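Local coordinates for tyrocidine synthetase 3 (Brevibacillus brevis, PDB 2JGP), which probably forms peptide bonds between carrier-bound intermediates during assembly of the antibiotic tyrocidine, as a carrier-condensation bidomain of a nonribosomal peptide synthetase, at residues A[188-193]-A[203-208]. Sequence-based numbering, arbitrary orientation.
Sequences SSLVQP and RVSLLK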
ATOM      1  N   SER A 188       9.869  22.565  10.474  1.00 68.38           N
ATOM      2  CA  SER A 188       8.419  22.672  10.371  1.00 67.50           C
ATOM      3  C   SER A 188       8.016  23.802   9.418  1.00 66.36           C
ATOM      4  O   SER A 188       7.128  23.625   8.588  1.00 65.69           O
ATOM      5  CB  SER A 188       7.806  22.900  11.749  1.00 67.63           C
ATOM      6  OG  SER A 188       6.408  22.700  11.706  1.00 68.82           O
ATOM      7  N   SER A 189       8.674  24.953   9.534  1.00 65.17           N
ATOM      8  CA  SER A 189       8.355  26.110   8.681  1.00 64.73           C
ATOM      9  C   SER A 189       8.761  25.897   7.215  1.00 64.08           C
ATOM     10  O   SER A 189       8.190  26.522   6.317  1.00 63.58           O
ATOM     11  CB  SER A 189       9.003  27.384   9.222  1.00 64.55           C
ATOM     12  OG  SER A 189      10.411  27.342   9.082  1.00 65.45           O
ATOM     13  N   LEU A 190       9.733  25.018   6.977  1.00 63.21           N
ATOM     14  CA  LEU A 190      10.180  24.715   5.612  1.00 62.96           C
ATOM     15  C   LEU A 190       9.180  23.855   4.829  1.00 62.48           C
ATOM     16  O   LEU A 190       9.295  23.731   3.612  1.00 62.26           O
ATOM     17  CB  LEU A 190      11.562  24.042   5.620  1.00 62.94           C
ATOM     18  CG  LEU A 190      12.732  24.918   6.087  1.00 63.37           C
ATOM     19  CD1 LEU A 190      14.049  24.178   5.962  1.00 63.69           C
ATOM     20  CD2 LEU A 190      12.796  26.252   5.325  1.00 63.75           C
ATOM     21  N   VAL A 191       8.210  23.257   5.520  1.00 62.02           N
ATOM     22  CA  VAL A 191       7.144  22.516   4.857  1.00 61.58           C
ATOM     23  C   VAL A 191       6.129  23.511   4.290  1.00 61.51           C
ATOM     24  O   VAL A 191       5.374  24.147   5.030  1.00 61.03           O
ATOM     25  CB  VAL A 191       6.468  21.503   5.795  1.00 61.71           C
ATOM     26  CG1 VAL A 191       5.446  20.667   5.033  1.00 62.56           C
ATOM     27  CG2 VAL A 191       7.520  20.586   6.428  1.00 61.29           C
ATOM     28  N   GLN A 192       6.133  23.636   2.966  1.00 61.37           N
ATOM     29  CA  GLN A 192       5.384  24.677   2.269  1.00 61.20           C
ATOM     30  C   GLN A 192       4.762  24.084   1.019  1.00 61.33           C
ATOM     31  O   GLN A 192       5.247  23.068   0.513  1.00 61.45           O
ATOM     32  CB  GLN A 192       6.324  25.819   1.871  1.00 61.12           C
ATOM     33  CG  GLN A 192       6.852  26.655   3.030  1.00 61.09           C
ATOM     34  CD  GLN A 192       5.796  27.552   3.636  1.00 60.44           C
ATOM     35  OE1 GLN A 192       4.933  28.096   2.931  1.00 59.63           O
ATOM     36  NE2 GLN A 192       5.869  27.735   4.954  1.00 58.93           N
ATOM     37  N   PRO A 193       3.688  24.714   0.518  1.00 61.44           N
ATOM     38  CA  PRO A 193       3.015  24.197  -0.661  1.00 61.58           C
ATOM     39  C   PRO A 193       3.884  24.235  -1.921  1.00 61.39           C
ATOM     40  O   PRO A 193       4.862  24.988  -2.004  1.00 61.27           O
ATOM     41  CB  PRO A 193       1.776  25.094  -0.802  1.00 61.57           C
ATOM     42  CG  PRO A 193       2.037  26.281   0.024  1.00 61.95           C
ATOM     43  CD  PRO A 193       3.038  25.922   1.053  1.00 61.46           C
ATOM     44  N   ARG A 203      12.163  19.548  -3.076  1.00 61.04           N
ATOM     45  CA  ARG A 203      13.069  20.586  -2.592  1.00 61.31           C
ATOM     46  C   ARG A 203      13.897  20.045  -1.438  1.00 61.22           C
ATOM     47  O   ARG A 203      13.476  19.128  -0.722  1.00 60.45           O
ATOM     48  CB  ARG A 203      12.321  21.867  -2.202  1.00 61.83           C
ATOM     49  CG  ARG A 203      11.071  21.678  -1.365  1.00 62.63           C
ATOM     50  CD  ARG A 203      10.487  23.027  -0.943  1.00 62.57           C
ATOM     51  NE  ARG A 203       9.734  23.692  -2.012  1.00 62.28           N
ATOM     52  CZ  ARG A 203       8.422  23.931  -2.006  1.00 62.04           C
ATOM     53  NH1 ARG A 203       7.662  23.584  -0.978  1.00 61.66           N
ATOM     54  NH2 ARG A 203       7.858  24.536  -3.042  1.00 63.39           N
ATOM     55  N   VAL A 204      15.097  20.594  -1.296  1.00 61.19           N
ATOM     56  CA  VAL A 204      16.058  20.087  -0.333  1.00 61.36           C
ATOM     57  C   VAL A 204      16.747  21.260   0.357  1.00 61.56           C
ATOM     58  O   VAL A 204      17.182  22.207  -0.300  1.00 61.57           O
ATOM     59  CB  VAL A 204      17.100  19.182  -1.026  1.00 61.55           C
ATOM     60  CG1 VAL A 204      18.080  18.584  -0.008  1.00 61.12           C
ATOM     61  CG2 VAL A 204      16.398  18.073  -1.799  1.00 61.24           C
ATOM     62  N   SER A 205      16.814  21.196   1.686  1.00 61.62           N
ATOM     63  CA  SER A 205      17.608  22.127   2.477  1.00 61.47           C
ATOM     64  C   SER A 205      18.632  21.336   3.285  1.00 61.35           C
ATOM     65  O   SER A 205      18.282  20.363   3.957  1.00 61.49           O
ATOM     66  CB  SER A 205      16.722  22.951   3.411  1.00 61.66           C
ATOM     67  OG  SER A 205      15.872  23.823   2.683  1.00 61.85           O
ATOM     68  N   LEU A 206      19.895  21.743   3.194  1.00 60.92           N
ATOM     69  CA  LEU A 206      20.955  21.189   4.035  1.00 60.48           C
ATOM     70  C   LEU A 206      21.300  22.210   5.113  1.00 60.29           C
ATOM     71  O   LEU A 206      21.726  23.322   4.804  1.00 60.03           O
ATOM     72  CB  LEU A 206      22.195  20.872   3.203  1.00 60.51           C
ATOM     73  CG  LEU A 206      23.350  20.216   3.960  1.00 60.13           C
ATOM     74  CD1 LEU A 206      22.903  18.909   4.615  1.00 60.31           C
ATOM     75  CD2 LEU A 206      24.529  19.974   3.026  1.00 60.86           C
ATOM     76  N   LEU A 207      21.105  21.827   6.373  1.00 60.24           N
ATOM     77  CA  LEU A 207      21.354  22.713   7.505  1.00 60.14           C
ATOM     78  C   LEU A 207      22.534  22.192   8.311  1.00 60.19           C
ATOM     79  O   LEU A 207      22.450  21.123   8.907  1.00 60.06           O
ATOM     80  CB  LEU A 207      20.121  22.790   8.406  1.00 60.37           C
ATOM     81  CG  LEU A 207      18.774  23.028   7.727  1.00 60.52           C
ATOM     82  CD1 LEU A 207      17.651  22.876   8.746  1.00 61.24           C
ATOM     83  CD2 LEU A 207      18.742  24.403   7.070  1.00 61.47           C
ATOM     84  N   LYS A 208      23.629  22.949   8.308  1.00 59.81           N
ATOM     85  CA  LYS A 208      24.782  22.662   9.153  1.00 60.35           C
ATOM     86  C   LYS A 208      24.476  23.134  10.570  1.00 60.35           C
ATOM     87  O   LYS A 208      24.314  24.335  10.807  1.00 60.26           O
ATOM     88  CB  LYS A 208      26.024  23.372   8.615  1.00 60.17           C
ATOM     89  CG  LYS A 208      27.298  23.120   9.420  1.00 60.85           C
ATOM     90  CD  LYS A 208      28.542  23.459   8.603  1.00 61.66           C
ATOM     91  CE  LYS A 208      29.825  22.975   9.268  1.00 62.18           C
ATOM     92  NZ  LYS A 208      30.581  24.067   9.935  1.00 62.22           N
TER
HETATM   93  O   HOH W   1       8.280  22.106   1.666  1.00 38.08           O
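In the beta-alpha-beta unit formed by strand 174-177, helix 180-189 and strand 202-210 of the condensation domain, Arg203 reaches from the last strand to the chain that leaves the helix, and Leu190 reaches back to Ser205. The arginine does most of the work. Its guanidinium takes Pro193 O end-on with two nitrogens: NH2 to O is 3.2 Å, with an N-H...O angle of 153°, and NH1 to the same oxygen is 3.3 Å. Both nitrogens come from one face of the proline carbonyl, NH2 tilted moderately from its plane and NH1 well above it, off the lone pairs, yet the oxygen stays close to the guanidinium plane. NH1 also lies 2.9 Å from Gln192 O, a weak, bent bond (124°); that carbonyl takes a second hydrogen bond from Asn120 ND2. The arginine chain bends at chi3 (78°), which turns its head toward the loop, and Phe194 adds a cation-pi contact. A water at the guanidinium edge accepts from Arg203 NH1 and, at 2.9 Å, from Gln192 N, and lies 2.7 Å from Leu190 O, to which it can donate. The glutamine side chain folds back at chi2, and its NE2 gives a nearly straight bond to Ser189 O, 3.0 Å away, a local bond that ties Gln192 back to the backbone three residues earlier. Nonpolar contact is slight: Leu190 CD1 rests against Ser205, 3.8 Å from OG, and the leucine also touches Phe217 on the adjacent strand 213-220. Between the two segments, at the protein surface, the direct polar link is thus one cationic group meeting uncharged backbone carbonyls; no carboxylate takes part across this contact, and the positive charge is probably stabilised by the carbonyl dipoles, the water and the ring of Phe194.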